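Local coordinates for FeeM (Uncultured bacterium, PDB 2G0B), which probably transfers a fatty acyl group, delivered by an acyl carrier protein, to the amino group of tyrosine, yielding N-acyl tyrosine, at residues A[22-30]-A[97-105]; A[43-52]-A[64-75]. One frame throughout, in Å; residues are numbered along the deposited sequence.

Interaction 1 (A[22-30]-A[97-105]); sequences RRIVRTTYE and VVQFAMDHT. With NLT (N-dodecanoyl-L-tyrosine), chain I.
Val25 and Tyr29 of helix 15-31 meet strand 94-102 from Gln99 on; the two residues ahead of it in the strand, Val97 and Val98, touch the bound N-dodecanoyl-L-tyrosine, Val97 CG1 lying 3.7 Å from C5 of its acyl chain. At Gln99 the backbone takes a positive phi of 55°. Strand 59-68 pairs with Val98 through Ser65 but with Ala101 through Thr63, so one extra residue is accommodated here as a beta bulge, a hallmark of the fourth strand of the GNAT acyltransferase fold. Gln99 N donates to ligand O at 3.1 Å. The Gln99 side chain turns about its CB-CG bond (chi2 -87°) and crosses Val25 at about a right angle, NE2 standing 3.5 Å from CG1. The same Val25 methyl sits over the centre of one face of the Tyr29 ring, and the Gln99 amide plane stands nearly perpendicular (82°) to that ring. Phe100 N makes a weak bond to the ligand's amide oxygen OL, while a water bridges Phe100 O, Tyr29 OH (2.8 Å) and OL (2.7 Å). Tyr29 OH donates to carboxylate O2, though the very short modelled length is doubtful. Ala101 CB points at the helix, which passes nearly at right angles to the strand, and rests against Val25 CG2 at 3.8 Å, with Ile24 and Thr28 methyls beside it. Met102 O accepts a weak bond from Thr28 OG1 (3.0 Å). At Asp103 the backbone N lies 3.8 Å from Ile24 CG2. Gln99 N thus bonds the product's carboxylate, Phe100 N only weakly meets OL, and the water links Tyr29 to OL; by analogy with GNAT enzymes, the amide near OL probably also polarises the acyl carbonyl during transfer.

Interaction 2 (A[43-52]-A[64-75]); sequences FLEGPSATTF and ISIINDGAQGLP
Pro75 lies over one face of the Phe43 ring, its CD 3.9 Å from the centroid and nearly on the normal, a CH-pi contact; Gln72 O comes in at the edge, near the ring plane. Ile67 reaches the base of this ring, crossing Phe43 at about a right angle with CD1 3.7 Å from CB. The Phe52 ring has Ile64 O near its plane at the edge, while Ile66 CG2 approaches CE2 obliquely at 3.6 Å. Between these aromatics, strands 49-56 and 59-68 form an antiparallel beta hairpin. Thr50 and Ile66 exchange backbone bonds in both directions, as do Phe52 and Ile64, with Phe52 N 2.7 Å from Ile64 O. On the face carrying Ala49 and Ile67, the hydroxyls of Thr51 and Ser65 are hydrogen-bonded, OG1 to OG, at 3.0 Å, and Leu44 from the end of helix 38-44 sets CD1 3.5 Å from Ser65 OG. Within the type I turn 46-49, Ser48 O accepts Asn68 N at 2.7 Å. Ser48 OG sits between its own backbone N and carbonyl carbon (chi1 62°), which brings it to Asn68 O for a weak bond. Asn68 OD1 is hydrogen-bonded to Tyr130 OH of helix 121-133.

The segments follow the chain in the order 22-30, 43-52, 64-75 and 97-105, so both segments of interaction 2 fall between those of interaction 1. Their centres lie about 17 Å apart on one mixed sheet, in which strand 59-68 of the hairpin is the neighbour of strand 94-102. The two join through the probable hydrogen bond from Val98 N to Ser65 O (2.8 Å), and Val98 CG1 packs on Ile67 CD1 at 3.6 Å. Helices 15-31 and 38-44, consecutive in the chain, bring their residues to this sheet. Interaction 1 supplies part of the grip on the product's carboxylate and amide, and Val97 lines the acyl chain; Ile64 of interaction 2 also touches the ligand, so both contacts contribute to its pocket.

Interaction 1 (A[22-30]-A[97-105])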
loop_
_atom_site.group_PDB
_atom_site.type_symbol
_atom_site.label_atom_id
_atom_site.label_comp_id
_atom_site.label_asym_id
_atom_site.label_seq_id
_atom_site.Cartn_x
_atom_site.Cartn_y
_atom_site.Cartn_z
ATOM N N ARG A 22 -0.921 -4.290 12.654
ATOM C CA ARG A 22 -2.274 -4.815 12.459
ATOM C C ARG A 22 -3.314 -4.042 13.266
ATOM O O ARG A 22 -4.450 -3.891 12.838
ATOM C CB ARG A 22 -2.333 -6.291 12.831
ATOM C CG ARG A 22 -3.464 -7.046 12.156
ATOM C CD ARG A 22 -3.604 -8.483 12.597
ATOM N NE ARG A 22 -2.324 -9.174 12.532
ATOM C CZ ARG A 22 -1.714 -9.717 13.577
ATOM N NH1 ARG A 22 -2.276 -9.676 14.776
ATOM N NH2 ARG A 22 -0.536 -10.300 13.424
ATOM N N ARG A 23 -2.905 -3.560 14.436
ATOM C CA ARG A 23 -3.764 -2.769 15.305
ATOM C C ARG A 23 -4.107 -1.414 14.714
ATOM O O ARG A 23 -5.237 -0.945 14.851
ATOM C CB ARG A 23 -3.106 -2.572 16.644
ATOM C CG ARG A 23 -3.924 -3.050 17.750
ATOM C CD ARG A 23 -4.571 -1.975 18.565
ATOM N NE ARG A 23 -5.422 -2.584 19.580
ATOM C CZ ARG A 23 -5.522 -2.166 20.835
ATOM N NH1 ARG A 23 -4.846 -1.106 21.241
ATOM N NH2 ARG A 23 -6.320 -2.805 21.683
ATOM N N ILE A 24 -3.123 -0.778 14.079
ATOM C CA ILE A 24 -3.358 0.479 13.407
ATOM C C ILE A 24 -4.350 0.252 12.279
ATOM O O ILE A 24 -5.361 0.940 12.209
ATOM C CB ILE A 24 -2.041 1.102 12.898
ATOM C CG1 ILE A 24 -1.182 1.531 14.075
ATOM C CG2 ILE A 24 -2.317 2.328 12.041
ATOM C CD1 ILE A 24 0.266 1.536 13.778
ATOM N N VAL A 25 -4.105 -0.781 11.468
ATOM C CA VAL A 25 -4.984 -1.122 10.342
ATOM C C VAL A 25 -6.399 -1.409 10.813
ATOM O O VAL A 25 -7.356 -0.916 10.238
ATOM C CB VAL A 25 -4.441 -2.313 9.515
ATOM C CG1 VAL A 25 -5.362 -2.627 8.360
ATOM C CG2 VAL A 25 -3.054 -1.996 8.979
ATOM N N ARG A 26 -6.515 -2.145 11.909
ATOM C CA ARG A 26 -7.805 -2.481 12.486
ATOM C C ARG A 26 -8.584 -1.253 12.941
ATOM O O ARG A 26 -9.771 -1.124 12.649
ATOM C CB ARG A 26 -7.621 -3.429 13.653
ATOM C CG ARG A 26 -8.899 -4.014 14.175
ATOM C CD ARG A 26 -8.802 -4.471 15.588
ATOM N NE ARG A 26 -8.876 -5.923 15.681
ATOM C CZ ARG A 26 -8.380 -6.641 16.697
ATOM N NH1 ARG A 26 -7.752 -6.028 17.696
ATOM N NH2 ARG A 26 -8.512 -7.977 16.713
ATOM N N THR A 27 -7.909 -0.355 13.648
ATOM C CA THR A 27 -8.553 0.833 14.209
ATOM C C THR A 27 -8.946 1.827 13.113
ATOM O O THR A 27 -10.051 2.378 13.127
ATOM C CB THR A 27 -7.628 1.479 15.246
ATOM O OG1 THR A 27 -7.360 0.530 16.282
ATOM C CG2 THR A 27 -8.336 2.601 15.991
ATOM N N THR A 28 -8.049 2.001 12.147
ATOM C CA THR A 28 -8.255 2.895 11.017
ATOM C C THR A 28 -9.438 2.454 10.157
ATOM O O THR A 28 -10.296 3.276 9.811
ATOM C CB THR A 28 -6.936 2.990 10.194
ATOM O OG1 THR A 28 -6.117 4.017 10.750
ATOM C CG2 THR A 28 -7.166 3.463 8.752
ATOM N N TYR A 29 -9.512 1.150 9.873
ATOM C CA TYR A 29 -10.559 0.591 9.009
ATOM C C TYR A 29 -11.924 0.589 9.696
ATOM O O TYR A 29 -12.944 0.799 9.050
ATOM C CB TYR A 29 -10.185 -0.824 8.537
ATOM C CG TYR A 29 -9.126 -0.855 7.433
ATOM C CD1 TYR A 29 -8.190 0.175 7.309
ATOM C CD2 TYR A 29 -9.061 -1.916 6.520
ATOM C CE1 TYR A 29 -7.225 0.158 6.325
ATOM C CE2 TYR A 29 -8.087 -1.940 5.511
ATOM C CZ TYR A 29 -7.171 -0.887 5.423
ATOM O OH TYR A 29 -6.179 -0.855 4.450
ATOM N N GLU A 30 -11.929 0.391 11.013
ATOM C CA GLU A 30 -13.162 0.415 11.797
ATOM C C GLU A 30 -13.717 1.827 11.910
ATOM O O GLU A 30 -14.929 2.017 12.020
ATOM C CB GLU A 30 -12.922 -0.157 13.195
ATOM C CG GLU A 30 -13.067 -1.672 13.295
ATOM C CD GLU A 30 -12.675 -2.234 14.668
ATOM O OE1 GLU A 30 -12.415 -1.440 15.613
ATOM O OE2 GLU A 30 -12.624 -3.480 14.810
ATOM N N VAL A 97 0.510 -3.361 -3.340
ATOM C CA VAL A 97 0.748 -2.595 -2.125
ATOM C C VAL A 97 -0.543 -2.562 -1.324
ATOM O O VAL A 97 -1.597 -2.140 -1.823
ATOM C CB VAL A 97 1.229 -1.169 -2.421
ATOM C CG1 VAL A 97 1.730 -0.531 -1.174
ATOM C CG2 VAL A 97 2.322 -1.188 -3.460
ATOM N N VAL A 98 -0.447 -2.971 -0.068
ATOM C CA VAL A 98 -1.615 -3.348 0.694
ATOM C C VAL A 98 -1.497 -2.921 2.194
ATOM O O VAL A 98 -0.393 -2.631 2.675
ATOM C CB VAL A 98 -1.821 -4.876 0.513
ATOM C CG1 VAL A 98 -1.565 -5.649 1.791
ATOM C CG2 VAL A 98 -3.151 -5.171 -0.068
ATOM N N GLN A 99 -2.645 -2.841 2.888
ATOM C CA GLN A 99 -2.715 -2.540 4.341
ATOM C C GLN A 99 -2.008 -1.236 4.748
ATOM O O GLN A 99 -1.300 -1.179 5.761
ATOM C CB GLN A 99 -2.226 -3.726 5.203
ATOM C CG GLN A 99 -3.002 -5.025 5.023
ATOM C CD GLN A 99 -4.237 -5.137 5.921
ATOM O OE1 GLN A 99 -5.352 -4.798 5.507
ATOM N NE2 GLN A 99 -4.046 -5.654 7.127
ATOM N N PHE A 100 -2.194 -0.204 3.933
ATOM C CA PHE A 100 -1.692 1.120 4.236
ATOM C C PHE A 100 -2.632 1.788 5.238
ATOM O O PHE A 100 -3.839 1.906 4.994
ATOM C CB PHE A 100 -1.588 1.944 2.952
ATOM C CG PHE A 100 -1.288 3.398 3.180
ATOM C CD1 PHE A 100 -0.255 3.789 4.008
ATOM C CD2 PHE A 100 -2.028 4.372 2.541
ATOM C CE1 PHE A 100 0.012 5.112 4.213
ATOM C CE2 PHE A 100 -1.761 5.706 2.741
ATOM C CZ PHE A 100 -0.741 6.076 3.575
ATOM N N ALA A 101 -2.075 2.200 6.372
ATOM C CA ALA A 101 -2.852 2.811 7.439
ATOM C C ALA A 101 -1.986 3.715 8.275
ATOM O O ALA A 101 -0.817 3.429 8.488
ATOM C CB ALA A 101 -3.505 1.736 8.318
ATOM N N MET A 102 -2.565 4.834 8.708
ATOM C CA MET A 102 -1.914 5.778 9.609
ATOM C C MET A 102 -2.872 6.046 10.746
ATOM O O MET A 102 -4.074 6.140 10.527
ATOM C CB MET A 102 -1.609 7.107 8.896
ATOM C CG MET A 102 -0.910 6.999 7.542
ATOM S SD MET A 102 0.819 7.322 7.660
ATOM C CE MET A 102 0.845 9.058 8.057
ATOM N N ASP A 103 -2.349 6.170 11.958
ATOM C CA ASP A 103 -3.163 6.536 13.113
ATOM C C ASP A 103 -3.060 8.046 13.351
ATOM O O ASP A 103 -2.017 8.539 13.805
ATOM C CB ASP A 103 -2.711 5.756 14.355
ATOM C CG ASP A 103 -3.645 5.948 15.560
ATOM O OD1 ASP A 103 -4.718 6.587 15.427
ATOM O OD2 ASP A 103 -3.384 5.480 16.686
ATOM N N HIS A 104 -4.157 8.764 13.075
ATOM C CA HIS A 104 -4.178 10.235 13.142
ATOM C C HIS A 104 -3.992 10.803 14.564
ATOM O O HIS A 104 -3.635 11.978 14.729
ATOM C CB HIS A 104 -5.460 10.797 12.482
ATOM C CG HIS A 104 -6.639 10.888 13.415
ATOM N ND1 HIS A 104 -7.548 9.861 13.570
ATOM C CD2 HIS A 104 -7.047 11.879 14.249
ATOM C CE1 HIS A 104 -8.462 10.214 14.457
ATOM N NE2 HIS A 104 -8.181 11.434 14.883
ATOM N N THR A 105 -4.247 9.976 15.577
ATOM C CA THR A 105 -4.117 10.413 16.963
ATOM C C THR A 105 -2.664 10.457 17.410
ATOM O O THR A 105 -2.307 11.248 18.274
ATOM C CB THR A 105 -4.947 9.522 17.921
ATOM O OG1 THR A 105 -4.547 8.159 17.773
ATOM C CG2 THR A 105 -6.411 9.509 17.523
HETATM N N NLT I . -5.999 -0.460 0.079
HETATM C C1 NLT I . -4.942 0.282 0.429
HETATM O OL NLT I . -4.471 0.301 1.561
HETATM C C2 NLT I . -4.345 1.147 -0.670
HETATM C C3 NLT I . -2.812 1.101 -0.698
HETATM C C4 NLT I . -2.219 2.340 -1.390
HETATM C C5 NLT I . -0.687 2.304 -1.391
HETATM C C6 NLT I . -0.068 3.311 -2.361
HETATM C C7 NLT I . 1.411 3.016 -2.614
HETATM C C8 NLT I . 2.131 4.236 -3.175
HETATM C C9 NLT I . 3.606 3.966 -3.507
HETATM C C10 NLT I . 3.952 4.680 -4.813
HETATM C C11 NLT I . 5.361 4.399 -5.334
HETATM C C12 NLT I . 5.701 5.374 -6.462
HETATM C CA NLT I . -6.790 -1.274 1.003
HETATM C CB NLT I . -7.940 -1.946 0.258
HETATM C CG NLT I . -9.166 -1.059 0.214
HETATM C CD2 NLT I . -9.770 -0.633 1.390
HETATM C CE2 NLT I . -10.890 0.177 1.341
HETATM C CZ NLT I . -11.417 0.548 0.120
HETATM C CE1 NLT I . -10.814 0.130 -1.059
HETATM C CD1 NLT I . -9.690 -0.676 -1.013
HETATM O OH NLT I . -12.491 1.321 0.077
HETATM C C NLT I . -5.987 -2.370 1.638
HETATM O O NLT I . -5.115 -2.938 0.945
HETATM O O2 NLT I . -6.213 -2.683 2.835
HETATM O O HOH W 1 -5.836 1.691 3.372
#

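Interaction 2 (A[43-52]-A[64-75])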
loop_
_atom_site.group_PDB
_atom_site.type_symbol
_atom_site.label_atom_id
_atom_site.label_comp_id
_atom_site.label_asym_id
_atom_site.label_seq_id
_atom_site.Cartn_x
_atom_site.Cartn_y
_atom_site.Cartn_z
ATOM N N PHE A 43 -1.990 -13.318 4.316
ATOM C CA PHE A 43 -1.053 -12.928 3.281
ATOM C C PHE A 43 0.214 -12.374 3.894
ATOM O O PHE A 43 1.310 -12.749 3.484
ATOM C CB PHE A 43 -1.676 -11.883 2.380
ATOM C CG PHE A 43 -2.320 -12.441 1.151
ATOM C CD1 PHE A 43 -3.705 -12.418 1.006
ATOM C CD2 PHE A 43 -1.548 -12.948 0.106
ATOM C CE1 PHE A 43 -4.314 -12.913 -0.153
ATOM C CE2 PHE A 43 -2.155 -13.453 -1.064
ATOM C CZ PHE A 43 -3.533 -13.432 -1.188
ATOM N N LEU A 44 0.049 -11.543 4.932
ATOM C CA LEU A 44 1.164 -10.805 5.558
ATOM C C LEU A 44 2.170 -11.667 6.322
ATOM O O LEU A 44 3.347 -11.347 6.357
ATOM C CB LEU A 44 0.648 -9.658 6.441
ATOM C CG LEU A 44 0.021 -8.454 5.717
ATOM C CD1 LEU A 44 0.041 -7.209 6.577
ATOM C CD2 LEU A 44 0.693 -8.204 4.386
ATOM N N GLU A 45 1.710 -12.768 6.909
ATOM C CA GLU A 45 2.626 -13.709 7.559
ATOM C C GLU A 45 3.124 -14.776 6.577
ATOM O O GLU A 45 3.811 -15.725 6.971
ATOM C CB GLU A 45 1.993 -14.347 8.803
ATOM C CG GLU A 45 0.550 -14.787 8.627
ATOM C CD GLU A 45 0.048 -15.630 9.786
ATOM O OE1 GLU A 45 -0.176 -16.842 9.580
ATOM O OE2 GLU A 45 -0.129 -15.083 10.900
ATOM N N GLY A 46 2.776 -14.605 5.298
ATOM C CA GLY A 46 3.261 -15.465 4.233
ATOM C C GLY A 46 4.642 -15.052 3.742
ATOM O O GLY A 46 5.123 -13.957 4.080
ATOM N N PRO A 47 5.273 -15.916 2.937
ATOM C CA PRO A 47 6.652 -15.700 2.467
ATOM C C PRO A 47 6.805 -14.469 1.580
ATOM O O PRO A 47 7.762 -13.714 1.741
ATOM C CB PRO A 47 6.939 -16.959 1.646
ATOM C CG PRO A 47 5.933 -17.948 2.101
ATOM C CD PRO A 47 4.705 -17.169 2.404
ATOM N N SER A 48 5.839 -14.244 0.700
ATOM C CA SER A 48 5.952 -13.215 -0.323
ATOM C C SER A 48 5.520 -11.811 0.132
ATOM O O SER A 48 5.353 -10.915 -0.698
ATOM C CB SER A 48 5.139 -13.627 -1.538
ATOM O OG SER A 48 3.768 -13.741 -1.191
ATOM N N ALA A 49 5.349 -11.614 1.436
ATOM C CA ALA A 49 4.909 -10.321 1.950
ATOM C C ALA A 49 5.999 -9.603 2.757
ATOM O O ALA A 49 6.936 -10.233 3.247
ATOM C CB ALA A 49 3.650 -10.477 2.763
ATOM N N THR A 50 5.873 -8.279 2.865
ATOM C CA THR A 50 6.821 -7.448 3.603
ATOM C C THR A 50 6.090 -6.260 4.202
ATOM O O THR A 50 5.408 -5.549 3.497
ATOM C CB THR A 50 7.953 -6.955 2.659
ATOM O OG1 THR A 50 8.765 -8.064 2.262
ATOM C CG2 THR A 50 8.935 -6.065 3.402
ATOM N N THR A 51 6.231 -6.054 5.508
ATOM C CA THR A 51 5.564 -4.944 6.187
ATOM C C THR A 51 6.552 -3.839 6.581
ATOM O O THR A 51 7.603 -4.104 7.170
ATOM C CB THR A 51 4.803 -5.443 7.439
ATOM O OG1 THR A 51 3.832 -6.425 7.062
ATOM C CG2 THR A 51 3.962 -4.323 8.046
ATOM N N PHE A 52 6.208 -2.603 6.242
ATOM C CA PHE A 52 6.982 -1.443 6.646
ATOM C C PHE A 52 6.235 -0.707 7.754
ATOM O O PHE A 52 5.022 -0.875 7.910
ATOM C CB PHE A 52 7.213 -0.507 5.460
ATOM C CG PHE A 52 7.914 -1.152 4.313
ATOM C CD1 PHE A 52 9.288 -1.348 4.339
ATOM C CD2 PHE A 52 7.208 -1.566 3.201
ATOM C CE1 PHE A 52 9.943 -1.951 3.269
ATOM C CE2 PHE A 52 7.854 -2.170 2.132
ATOM C CZ PHE A 52 9.224 -2.365 2.168
ATOM N N ILE A 64 2.619 0.154 6.089
ATOM C CA ILE A 64 2.291 -0.229 4.713
ATOM C C ILE A 64 2.958 -1.559 4.395
ATOM O O ILE A 64 4.066 -1.824 4.843
ATOM C CB ILE A 64 2.708 0.899 3.681
ATOM C CG1 ILE A 64 1.976 0.723 2.353
ATOM C CG2 ILE A 64 4.223 0.943 3.463
ATOM C CD1 ILE A 64 1.891 1.989 1.524
ATOM N N SER A 65 2.260 -2.420 3.676
ATOM C CA SER A 65 2.841 -3.693 3.270
ATOM C C SER A 65 2.828 -3.879 1.757
ATOM O O SER A 65 2.153 -3.155 1.034
ATOM C CB SER A 65 2.133 -4.865 3.953
ATOM O OG SER A 65 2.079 -4.699 5.355
ATOM N N ILE A 66 3.596 -4.850 1.294
ATOM C CA ILE A 66 3.641 -5.195 -0.117
ATOM C C ILE A 66 3.648 -6.721 -0.265
ATOM O O ILE A 66 4.407 -7.405 0.416
ATOM C CB ILE A 66 4.880 -4.533 -0.806
ATOM C CG1 ILE A 66 5.164 -5.176 -2.161
ATOM C CG2 ILE A 66 6.113 -4.593 0.079
ATOM C CD1 ILE A 66 5.701 -4.197 -3.184
ATOM N N ILE A 67 2.754 -7.247 -1.105
ATOM C CA ILE A 67 2.669 -8.689 -1.334
ATOM C C ILE A 67 3.119 -9.045 -2.742
ATOM O O ILE A 67 2.582 -8.532 -3.717
ATOM C CB ILE A 67 1.238 -9.186 -1.098
ATOM C CG1 ILE A 67 0.688 -8.616 0.211
ATOM C CG2 ILE A 67 1.188 -10.730 -1.108
ATOM C CD1 ILE A 67 -0.762 -8.923 0.445
ATOM N N ASN A 68 4.104 -9.926 -2.845
ATOM C CA ASN A 68 4.620 -10.337 -4.140
ATOM C C ASN A 68 3.788 -11.439 -4.768
ATOM O O ASN A 68 3.325 -12.350 -4.076
ATOM C CB ASN A 68 6.075 -10.772 -4.022
ATOM C CG ASN A 68 7.027 -9.637 -4.246
ATOM O OD1 ASN A 68 7.837 -9.308 -3.379
ATOM N ND2 ASN A 68 6.929 -9.008 -5.408
ATOM N N ASP A 69 3.586 -11.345 -6.081
ATOM C CA ASP A 69 2.823 -12.344 -6.817
ATOM C C ASP A 69 3.484 -13.723 -6.728
ATOM O O ASP A 69 4.514 -13.975 -7.350
ATOM C CB ASP A 69 2.653 -11.923 -8.277
ATOM C CG ASP A 69 1.466 -12.594 -8.951
ATOM O OD1 ASP A 69 0.737 -13.375 -8.284
ATOM O OD2 ASP A 69 1.181 -12.398 -10.155
ATOM N N GLY A 70 2.899 -14.590 -5.912
ATOM C CA GLY A 70 3.397 -15.941 -5.741
ATOM C C GLY A 70 2.314 -16.928 -6.076
ATOM O O GLY A 70 1.385 -16.602 -6.821
ATOM N N ALA A 71 2.409 -18.126 -5.499
ATOM C CA ALA A 71 1.430 -19.196 -5.739
ATOM C C ALA A 71 0.098 -18.940 -5.019
ATOM O O ALA A 71 -0.901 -19.610 -5.294
ATOM C CB ALA A 71 2.009 -20.552 -5.335
ATOM N N GLN A 72 0.096 -17.964 -4.108
ATOM C CA GLN A 72 -1.120 -17.562 -3.398
ATOM C C GLN A 72 -1.820 -16.354 -4.037
ATOM O O GLN A 72 -2.849 -15.895 -3.540
ATOM C CB GLN A 72 -0.823 -17.286 -1.915
ATOM C CG GLN A 72 -0.407 -18.523 -1.104
ATOM C CD GLN A 72 -1.320 -19.735 -1.334
ATOM O OE1 GLN A 72 -2.543 -19.593 -1.442
ATOM N NE2 GLN A 72 -0.725 -20.920 -1.390
ATOM N N GLY A 73 -1.255 -15.849 -5.135
ATOM C CA GLY A 73 -1.843 -14.744 -5.874
ATOM C C GLY A 73 -1.733 -13.411 -5.161
ATOM O O GLY A 73 -0.793 -13.179 -4.391
ATOM N N LEU A 74 -2.689 -12.525 -5.438
ATOM C CA LEU A 74 -2.782 -11.226 -4.770
ATOM C C LEU A 74 -4.208 -11.054 -4.220
ATOM O O LEU A 74 -5.143 -11.652 -4.760
ATOM C CB LEU A 74 -2.453 -10.104 -5.761
ATOM C CG LEU A 74 -1.065 -10.121 -6.427
ATOM C CD1 LEU A 74 -0.932 -8.994 -7.416
ATOM C CD2 LEU A 74 0.046 -10.047 -5.405
ATOM N N PRO A 75 -4.383 -10.290 -3.126
ATOM C CA PRO A 75 -5.733 -10.005 -2.597
ATOM C C PRO A 75 -6.658 -9.399 -3.643
ATOM O O PRO A 75 -7.862 -9.632 -3.579
ATOM C CB PRO A 75 -5.469 -8.998 -1.494
ATOM C CG PRO A 75 -4.125 -9.300 -1.048
ATOM C CD PRO A 75 -3.336 -9.728 -2.261
#